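Local coordinates for protein ornithine decarboxylase (Entamoeba histolytica, PDB 4AIB) that probably catalyses the pyridoxal-phosphate-dependent decarboxylation of L-ornithine to putrescine, the single step from ornithine to putrescine, as a homodimer, at residues 267-279 against 284-296. Residues are numbered along the deposited sequence; the frame is centred on the assembly and turned at random.
Sequences FHLVSSLHGKRVR and KKQIEYTSGDGLH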
ATOM      1  N   PHE A 267      13.339 -13.817   4.706  1.00 21.05           N
ATOM      2  CA  PHE A 267      12.723 -14.261   3.458  1.00 21.40           C
ATOM      3  C   PHE A 267      13.550 -13.917   2.224  1.00 22.14           C
ATOM      4  O   PHE A 267      14.283 -12.926   2.205  1.00 22.25           O
ATOM      5  CB  PHE A 267      11.315 -13.677   3.316  1.00 21.81           C
ATOM      6  CG  PHE A 267      10.327 -14.223   4.307  1.00 23.77           C
ATOM      7  CD1 PHE A 267       9.653 -15.415   4.054  1.00 21.88           C
ATOM      8  CD2 PHE A 267      10.063 -13.544   5.492  1.00 22.33           C
ATOM      9  CE1 PHE A 267       8.738 -15.919   4.966  1.00 20.12           C
ATOM     10  CE2 PHE A 267       9.151 -14.045   6.408  1.00 21.57           C
ATOM     11  CZ  PHE A 267       8.488 -15.233   6.144  1.00 17.91           C
ATOM     12  N   HIS A 268      13.424 -14.753   1.197  1.00 21.51           N
ATOM     13  CA  HIS A 268      14.045 -14.508  -0.097  1.00 19.79           C
ATOM     14  C   HIS A 268      13.012 -14.665  -1.172  1.00 20.74           C
ATOM     15  O   HIS A 268      12.377 -15.717  -1.285  1.00 20.30           O
ATOM     16  CB  HIS A 268      15.213 -15.460  -0.330  1.00 18.55           C
ATOM     17  CG  HIS A 268      16.254 -15.433   0.765  1.00 19.21           C
ATOM     18  ND1 HIS A 268      17.102 -14.402   0.931  1.00 18.19           N
ATOM     19  CD2 HIS A 268      16.564 -16.361   1.758  1.00 18.98           C
ATOM     20  CE1 HIS A 268      17.911 -14.652   1.977  1.00 19.76           C
ATOM     21  NE2 HIS A 268      17.581 -15.851   2.482  1.00 19.78           N
ATOM     22  N   LEU A 269      12.824 -13.612  -1.961  1.00 20.98           N
ATOM     23  CA  LEU A 269      11.835 -13.617  -3.034  1.00 18.91           C
ATOM     24  C   LEU A 269      12.443 -14.151  -4.329  1.00 21.59           C
ATOM     25  O   LEU A 269      13.522 -13.719  -4.734  1.00 22.31           O
ATOM     26  CB  LEU A 269      11.268 -12.207  -3.241  1.00 11.90           C
ATOM     27  CG  LEU A 269      10.153 -11.992  -4.272  1.00  9.98           C
ATOM     28  CD1 LEU A 269       8.858 -12.675  -3.855  1.00  8.08           C
ATOM     29  CD2 LEU A 269       9.921 -10.506  -4.496  1.00  6.50           C
ATOM     30  N   VAL A 270      11.749 -15.099  -4.960  1.00 22.51           N
ATOM     31  CA  VAL A 270      12.169 -15.657  -6.249  1.00 21.40           C
ATOM     32  C   VAL A 270      11.065 -15.437  -7.282  1.00 23.38           C
ATOM     33  O   VAL A 270      10.127 -16.231  -7.387  1.00 23.88           O
ATOM     34  CB  VAL A 270      12.511 -17.163  -6.160  1.00 21.85           C
ATOM     35  CG1 VAL A 270      13.181 -17.636  -7.443  1.00 21.16           C
ATOM     36  CG2 VAL A 270      13.410 -17.451  -4.968  1.00 20.68           C
ATOM     37  N   SER A 271      11.186 -14.359  -8.048  1.00 26.17           N
ATOM     38  CA  SER A 271      10.130 -13.951  -8.970  1.00 27.12           C
ATOM     39  C   SER A 271      10.368 -14.411 -10.408  1.00 27.04           C
ATOM     40  O   SER A 271      11.505 -14.636 -10.822  1.00 25.87           O
ATOM     41  CB  SER A 271       9.937 -12.434  -8.904  1.00 26.87           C
ATOM     42  OG  SER A 271       9.637 -12.030  -7.578  1.00 31.53           O
ATOM     43  N   SER A 272       9.278 -14.561 -11.155  1.00 27.10           N
ATOM     44  CA  SER A 272       9.331 -14.996 -12.548  1.00 28.39           C
ATOM     45  C   SER A 272       9.103 -13.818 -13.492  1.00 29.80           C
ATOM     46  O   SER A 272       8.617 -12.767 -13.073  1.00 31.72           O
ATOM     47  CB  SER A 272       8.279 -16.076 -12.802  1.00 26.31           C
ATOM     48  OG  SER A 272       6.977 -15.575 -12.550  1.00 25.01           O
ATOM     49  N   LEU A 273       9.446 -14.007 -14.764  1.00 28.65           N
ATOM     50  CA  LEU A 273       9.281 -12.965 -15.775  1.00 27.58           C
ATOM     51  C   LEU A 273       8.134 -13.269 -16.732  1.00 27.67           C
ATOM     52  O   LEU A 273       8.020 -14.383 -17.249  1.00 28.73           O
ATOM     53  CB  LEU A 273      10.578 -12.763 -16.561  1.00 25.20           C
ATOM     54  CG  LEU A 273      11.805 -12.241 -15.809  1.00 24.84           C
ATOM     55  CD1 LEU A 273      13.046 -12.391 -16.673  1.00 23.91           C
ATOM     56  CD2 LEU A 273      11.622 -10.793 -15.372  1.00 19.49           C
ATOM     57  N   HIS A 274       7.288 -12.266 -16.961  1.00 27.24           N
ATOM     58  CA  HIS A 274       6.178 -12.382 -17.906  1.00 26.30           C
ATOM     59  C   HIS A 274       6.042 -11.153 -18.769  1.00 26.86           C
ATOM     60  O   HIS A 274       4.935 -10.661 -19.007  1.00 28.38           O
ATOM     61  CB  HIS A 274       4.874 -12.712 -17.175  1.00 23.64           C
ATOM     62  CG  HIS A 274       4.477 -11.695 -16.128  1.00 20.87           C
ATOM     63  ND1 HIS A 274       3.674 -10.652 -16.402  1.00 21.46           N
ATOM     64  CD2 HIS A 274       4.798 -11.600 -14.776  1.00 20.30           C
ATOM     65  CE1 HIS A 274       3.490  -9.922 -15.286  1.00 19.61           C
ATOM     66  NE2 HIS A 274       4.179 -10.503 -14.291  1.00 18.93           N
ATOM     67  N   GLY A 275       7.176 -10.653 -19.255  1.00 28.14           N
ATOM     68  CA  GLY A 275       7.196  -9.479 -20.125  1.00 30.55           C
ATOM     69  C   GLY A 275       8.585  -8.951 -20.433  1.00 31.75           C
ATOM     70  O   GLY A 275       9.452  -8.901 -19.555  1.00 32.06           O
ATOM     71  N   LYS A 276       8.792  -8.550 -21.686  1.00 31.96           N
ATOM     72  CA  LYS A 276      10.080  -8.022 -22.133  1.00 33.05           C
ATOM     73  C   LYS A 276       9.923  -6.959 -23.219  1.00 34.43           C
ATOM     74  O   LYS A 276       9.068  -7.076 -24.100  1.00 33.12           O
ATOM     75  CB  LYS A 276      10.981  -9.157 -22.634  1.00 33.47           C
ATOM     76  CG  LYS A 276      12.452  -8.784 -22.754  1.00 33.17           C
ATOM     77  CD  LYS A 276      13.325  -9.985 -23.086  1.00 32.49           C
ATOM     78  CE  LYS A 276      13.378 -10.271 -24.578  1.00 34.66           C
ATOM     79  NZ  LYS A 276      14.329 -11.374 -24.892  1.00 34.86           N
ATOM     80  N   ARG A 277      10.758  -5.923 -23.144  1.00 37.29           N
ATOM     81  CA  ARG A 277      10.803  -4.876 -24.160  1.00 40.97           C
ATOM     82  C   ARG A 277      12.235  -4.389 -24.383  1.00 41.93           C
ATOM     83  O   ARG A 277      12.861  -3.831 -23.478  1.00 41.95           O
ATOM     84  CB  ARG A 277       9.881  -3.708 -23.785  1.00 43.66           C
ATOM     85  CG  ARG A 277       9.858  -2.575 -24.803  1.00 48.88           C
ATOM     86  CD  ARG A 277       8.641  -1.679 -24.637  1.00 53.04           C
ATOM     87  NE  ARG A 277       8.674  -0.901 -23.398  1.00 57.81           N
ATOM     88  CZ  ARG A 277       7.780   0.030 -23.071  1.00 61.65           C
ATOM     89  NH1 ARG A 277       6.772   0.313 -23.890  1.00 62.74           N
ATOM     90  NH2 ARG A 277       7.891   0.685 -21.924  1.00 62.92           N
ATOM     91  N   VAL A 278      12.745  -4.616 -25.591  1.00 44.49           N
ATOM     92  CA  VAL A 278      14.076  -4.154 -25.975  1.00 47.50           C
ATOM     93  C   VAL A 278      13.969  -2.749 -26.566  1.00 49.67           C
ATOM     94  O   VAL A 278      13.225  -2.522 -27.523  1.00 49.83           O
ATOM     95  CB  VAL A 278      14.754  -5.117 -26.979  1.00 46.87           C
ATOM     96  CG1 VAL A 278      16.121  -4.594 -27.397  1.00 45.82           C
ATOM     97  CG2 VAL A 278      14.884  -6.511 -26.380  1.00 47.20           C
ATOM     98  N   ARG A 279      14.713  -1.813 -25.984  1.00 52.20           N
ATOM     99  CA  ARG A 279      14.662  -0.414 -26.397  1.00 54.32           C
ATOM    100  C   ARG A 279      16.063   0.184 -26.497  1.00 54.95           C
ATOM    101  O   ARG A 279      16.716   0.444 -25.483  1.00 56.46           O
ATOM    102  CB  ARG A 279      13.785   0.388 -25.428  1.00 55.51           C
ATOM    103  CG  ARG A 279      13.627   1.863 -25.762  1.00 60.13           C
ATOM    104  CD  ARG A 279      12.483   2.478 -24.971  1.00 63.40           C
ATOM    105  NE  ARG A 279      11.182   2.096 -25.519  1.00 65.77           N
ATOM    106  CZ  ARG A 279      10.012   2.302 -24.919  1.00 65.61           C
ATOM    107  NH1 ARG A 279       9.955   2.888 -23.728  1.00 65.48           N
ATOM    108  NH2 ARG A 279       8.891   1.916 -25.513  1.00 63.10           N
ATOM    109  N   LYS A 284      22.829   2.646 -27.107  1.00 62.88           N
ATOM    110  CA  LYS A 284      22.907   1.303 -26.529  1.00 65.57           C
ATOM    111  C   LYS A 284      21.579   0.823 -25.945  1.00 64.95           C
ATOM    112  O   LYS A 284      20.882   1.570 -25.257  1.00 63.06           O
ATOM    113  CB  LYS A 284      24.014   1.230 -25.469  1.00 69.25           C
ATOM    114  CG  LYS A 284      24.933   0.016 -25.588  1.00 72.25           C
ATOM    115  CD  LYS A 284      24.236  -1.293 -25.239  1.00 71.67           C
ATOM    116  CE  LYS A 284      25.146  -2.494 -25.444  1.00 70.81           C
ATOM    117  NZ  LYS A 284      26.194  -2.595 -24.391  1.00 71.54           N
ATOM    118  N   LYS A 285      21.255  -0.437 -26.219  1.00 65.00           N
ATOM    119  CA  LYS A 285      19.981  -1.036 -25.823  1.00 64.44           C
ATOM    120  C   LYS A 285      19.849  -1.306 -24.325  1.00 62.69           C
ATOM    121  O   LYS A 285      20.730  -1.908 -23.705  1.00 62.57           O
ATOM    122  CB  LYS A 285      19.707  -2.316 -26.630  1.00 64.42           C
ATOM    123  CG  LYS A 285      20.842  -3.335 -26.636  1.00 64.84           C
ATOM    124  CD  LYS A 285      20.826  -4.199 -27.891  1.00 63.77           C
ATOM    125  CE  LYS A 285      19.817  -5.335 -27.801  1.00 61.64           C
ATOM    126  NZ  LYS A 285      19.754  -6.115 -29.067  1.00 58.56           N
ATOM    127  N   GLN A 286      18.745  -0.829 -23.756  1.00 60.15           N
ATOM    128  CA  GLN A 286      18.321  -1.218 -22.415  1.00 57.14           C
ATOM    129  C   GLN A 286      17.121  -2.152 -22.548  1.00 54.11           C
ATOM    130  O   GLN A 286      16.327  -2.018 -23.482  1.00 52.92           O
ATOM    131  CB  GLN A 286      17.982   0.005 -21.551  1.00 59.53           C
ATOM    132  CG  GLN A 286      16.983   0.985 -22.157  1.00 63.51           C
ATOM    133  CD  GLN A 286      16.413   1.964 -21.143  1.00 67.50           C
ATOM    134  OE1 GLN A 286      17.020   2.237 -20.106  1.00 68.58           O
ATOM    135  NE2 GLN A 286      15.236   2.503 -21.446  1.00 69.86           N
ATOM    136  N   ILE A 287      17.003  -3.109 -21.632  1.00 51.93           N
ATOM    137  CA  ILE A 287      15.934  -4.105 -21.713  1.00 48.93           C
ATOM    138  C   ILE A 287      14.997  -4.026 -20.509  1.00 49.05           C
ATOM    139  O   ILE A 287      15.418  -4.214 -19.367  1.00 48.42           O
ATOM    140  CB  ILE A 287      16.483  -5.542 -21.876  1.00 20.00           C
ATOM    141  CG1 ILE A 287      17.630  -5.576 -22.896  1.00 20.00           C
ATOM    142  CG2 ILE A 287      15.364  -6.485 -22.304  1.00 20.00           C
ATOM    143  CD1 ILE A 287      18.431  -6.861 -22.906  1.00 20.00           C
ATOM    144  N   GLU A 288      13.725  -3.746 -20.784  1.00 48.60           N
ATOM    145  CA  GLU A 288      12.697  -3.661 -19.749  1.00 49.08           C
ATOM    146  C   GLU A 288      12.077  -5.026 -19.471  1.00 48.45           C
ATOM    147  O   GLU A 288      11.770  -5.779 -20.395  1.00 49.56           O
ATOM    148  CB  GLU A 288      11.609  -2.661 -20.150  1.00 50.37           C
ATOM    149  CG  GLU A 288      12.021  -1.201 -20.019  1.00 53.90           C
ATOM    150  CD  GLU A 288      11.074  -0.252 -20.733  1.00 54.05           C
ATOM    151  OE1 GLU A 288       9.845  -0.385 -20.555  1.00 52.49           O
ATOM    152  OE2 GLU A 288      11.560   0.636 -21.467  1.00 53.76           O
ATOM    153  N   TYR A 289      11.898  -5.335 -18.190  1.00 47.02           N
ATOM    154  CA  TYR A 289      11.309  -6.605 -17.779  1.00 46.09           C
ATOM    155  C   TYR A 289      10.103  -6.398 -16.874  1.00 47.84           C
ATOM    156  O   TYR A 289      10.010  -5.397 -16.160  1.00 48.79           O
ATOM    157  CB  TYR A 289      12.351  -7.480 -17.079  1.00 42.59           C
ATOM    158  CG  TYR A 289      13.477  -7.935 -17.980  1.00 40.52           C
ATOM    159  CD1 TYR A 289      13.335  -9.059 -18.792  1.00 39.80           C
ATOM    160  CD2 TYR A 289      14.686  -7.242 -18.019  1.00 40.28           C
ATOM    161  CE1 TYR A 289      14.364  -9.479 -19.620  1.00 41.11           C
ATOM    162  CE2 TYR A 289      15.722  -7.654 -18.843  1.00 39.96           C
ATOM    163  CZ  TYR A 289      15.556  -8.773 -19.639  1.00 41.06           C
ATOM    164  OH  TYR A 289      16.582  -9.186 -20.459  1.00 41.26           O
ATOM    165  N   THR A 290       9.175  -7.347 -16.919  1.00 47.96           N
ATOM    166  CA  THR A 290       8.002  -7.305 -16.060  1.00 47.24           C
ATOM    167  C   THR A 290       7.992  -8.530 -15.151  1.00 47.35           C
ATOM    168  O   THR A 290       7.771  -9.660 -15.597  1.00 46.40           O
ATOM    169  CB  THR A 290       6.702  -7.179 -16.878  1.00 48.48           C
ATOM    170  OG1 THR A 290       6.833  -6.087 -17.796  1.00 48.28           O
ATOM    171  CG2 THR A 290       5.510  -6.920 -15.966  1.00 48.03           C
ATOM    172  N   SER A 291       8.258  -8.277 -13.875  1.00 48.38           N
ATOM    173  CA  SER A 291       8.386  -9.320 -12.869  1.00 49.93           C
ATOM    174  C   SER A 291       7.047  -9.626 -12.208  1.00 51.83           C
ATOM    175  O   SER A 291       6.205  -8.741 -12.066  1.00 49.70           O
ATOM    176  CB  SER A 291       9.402  -8.893 -11.818  1.00 50.82           C
ATOM    177  OG  SER A 291       9.470  -9.840 -10.777  1.00 50.56           O
ATOM    178  N   GLY A 292       6.874 -10.878 -11.787  1.00 56.21           N
ATOM    179  CA  GLY A 292       5.605 -11.381 -11.251  1.00 61.58           C
ATOM    180  C   GLY A 292       4.928 -10.554 -10.170  1.00 65.58           C
ATOM    181  O   GLY A 292       5.004 -10.889  -8.987  1.00 65.67           O
ATOM    182  N   ASP A 293       4.263  -9.481 -10.601  1.00 70.20           N
ATOM    183  CA  ASP A 293       3.479  -8.579  -9.744  1.00 74.76           C
ATOM    184  C   ASP A 293       2.748  -7.523 -10.579  1.00 76.85           C
ATOM    185  O   ASP A 293       2.967  -7.415 -11.789  1.00 77.53           O
ATOM    186  CB  ASP A 293       4.354  -7.898  -8.680  1.00 76.89           C
ATOM    187  CG  ASP A 293       4.122  -8.451  -7.277  1.00 78.55           C
ATOM    188  OD1 ASP A 293       3.295  -9.376  -7.111  1.00 79.52           O
ATOM    189  OD2 ASP A 293       4.770  -7.951  -6.333  1.00 79.20           O
ATOM    190  N   GLY A 294       1.882  -6.750  -9.924  1.00 78.97           N
ATOM    191  CA  GLY A 294       1.111  -5.695 -10.582  1.00 81.09           C
ATOM    192  C   GLY A 294       1.938  -4.469 -10.929  1.00 82.93           C
ATOM    193  O   GLY A 294       2.827  -4.075 -10.170  1.00 83.12           O
ATOM    194  N   LEU A 295       1.624  -3.859 -12.071  1.00 84.03           N
ATOM    195  CA  LEU A 295       2.387  -2.724 -12.610  1.00 84.77           C
ATOM    196  C   LEU A 295       2.234  -1.406 -11.834  1.00 85.40           C
ATOM    197  O   LEU A 295       2.874  -0.405 -12.175  1.00 85.14           O
ATOM    198  CB  LEU A 295       2.094  -2.527 -14.114  1.00 83.51           C
ATOM    199  CG  LEU A 295       0.728  -2.141 -14.723  1.00 82.51           C
ATOM    200  CD1 LEU A 295      -0.406  -3.075 -14.312  1.00 79.01           C
ATOM    201  CD2 LEU A 295       0.352  -0.687 -14.458  1.00 80.74           C
ATOM    202  N   HIS A 296       1.390  -1.421 -10.800  1.00 85.82           N
ATOM    203  CA  HIS A 296       1.092  -0.250  -9.961  1.00 85.92           C
ATOM    204  C   HIS A 296       0.444   0.855 -10.750  1.00 86.58           C
ATOM    205  O   HIS A 296      -0.558   0.640 -11.431  1.00 86.68           O
ATOM    206  CB  HIS A 296       2.346   0.262  -9.252  1.00 86.13           C
ATOM    207  CG  HIS A 296       2.063   1.077  -8.008  1.00 86.93           C
ATOM    208  ND1 HIS A 296       2.682   0.841  -6.837  1.00 86.25           N
ATOM    209  CD2 HIS A 296       1.194   2.146  -7.786  1.00 86.62           C
ATOM    210  CE1 HIS A 296       2.238   1.712  -5.912  1.00 85.92           C
ATOM    211  NE2 HIS A 296       1.327   2.510  -6.494  1.00 86.62           N
TER
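Arg277 and Glu288 lie side by side on neighbouring strands and join in a salt bridge, NH2 of Arg277 reaching OE1 of Glu288 at 2.6 Å. The oxygen sits in the guanidinium plane and offers its syn lone pair, while the carboxylate is turned nearly perpendicular, 84° away. NE of Arg277 adds a weak bond to the same OE1, which also meets the hydroxyl of Tyr330. Arg279 runs out from the same face with CG trans to its own N (chi1 -179°) and bends at chi3, bringing NH1 to 3.6 Å from OE2 of Glu288. That oxygen lies well out of the Arg279 guanidinium plane, so the attraction is one of charge alone. Both arginines have second anionic partners on the other subunit, Asp122 for Arg277 and Glu164 for Arg279, carrying the network across the dimer interface.

Strands 267-281 and 284-291 form an antiparallel beta hairpin in the mixed sheet, apart from the parallel strands of the TIM-barrel domain. A beta bulge between Leu273 and Lys276 shifts the register by one residue. Within it, His274 N bonds almost straight to Thr290 O, 3.0 Å away. The same carbonyl oxygen lies over one face of the His274 ring, whose edge meets Gly292 CA; CE1 touches the Thr290 methyl CG2 at 3.7 Å.

On the face bearing Leu273, Lys276 and Val278, Leu273 crosses Tyr289 at a slant, its CD2 3.8 Å from Tyr289 CB and its CD1 near ring atom CD1 of Tyr289. The aliphatic chain of Lys276 runs alongside the ring, its CD 3.7 Å from Tyr289 CE1. CG of Lys276 also lies beside Ile287 CG2. The Tyr289 hydroxyl and Lys276 NZ both end at the backbone of Met348, on its N and O respectively.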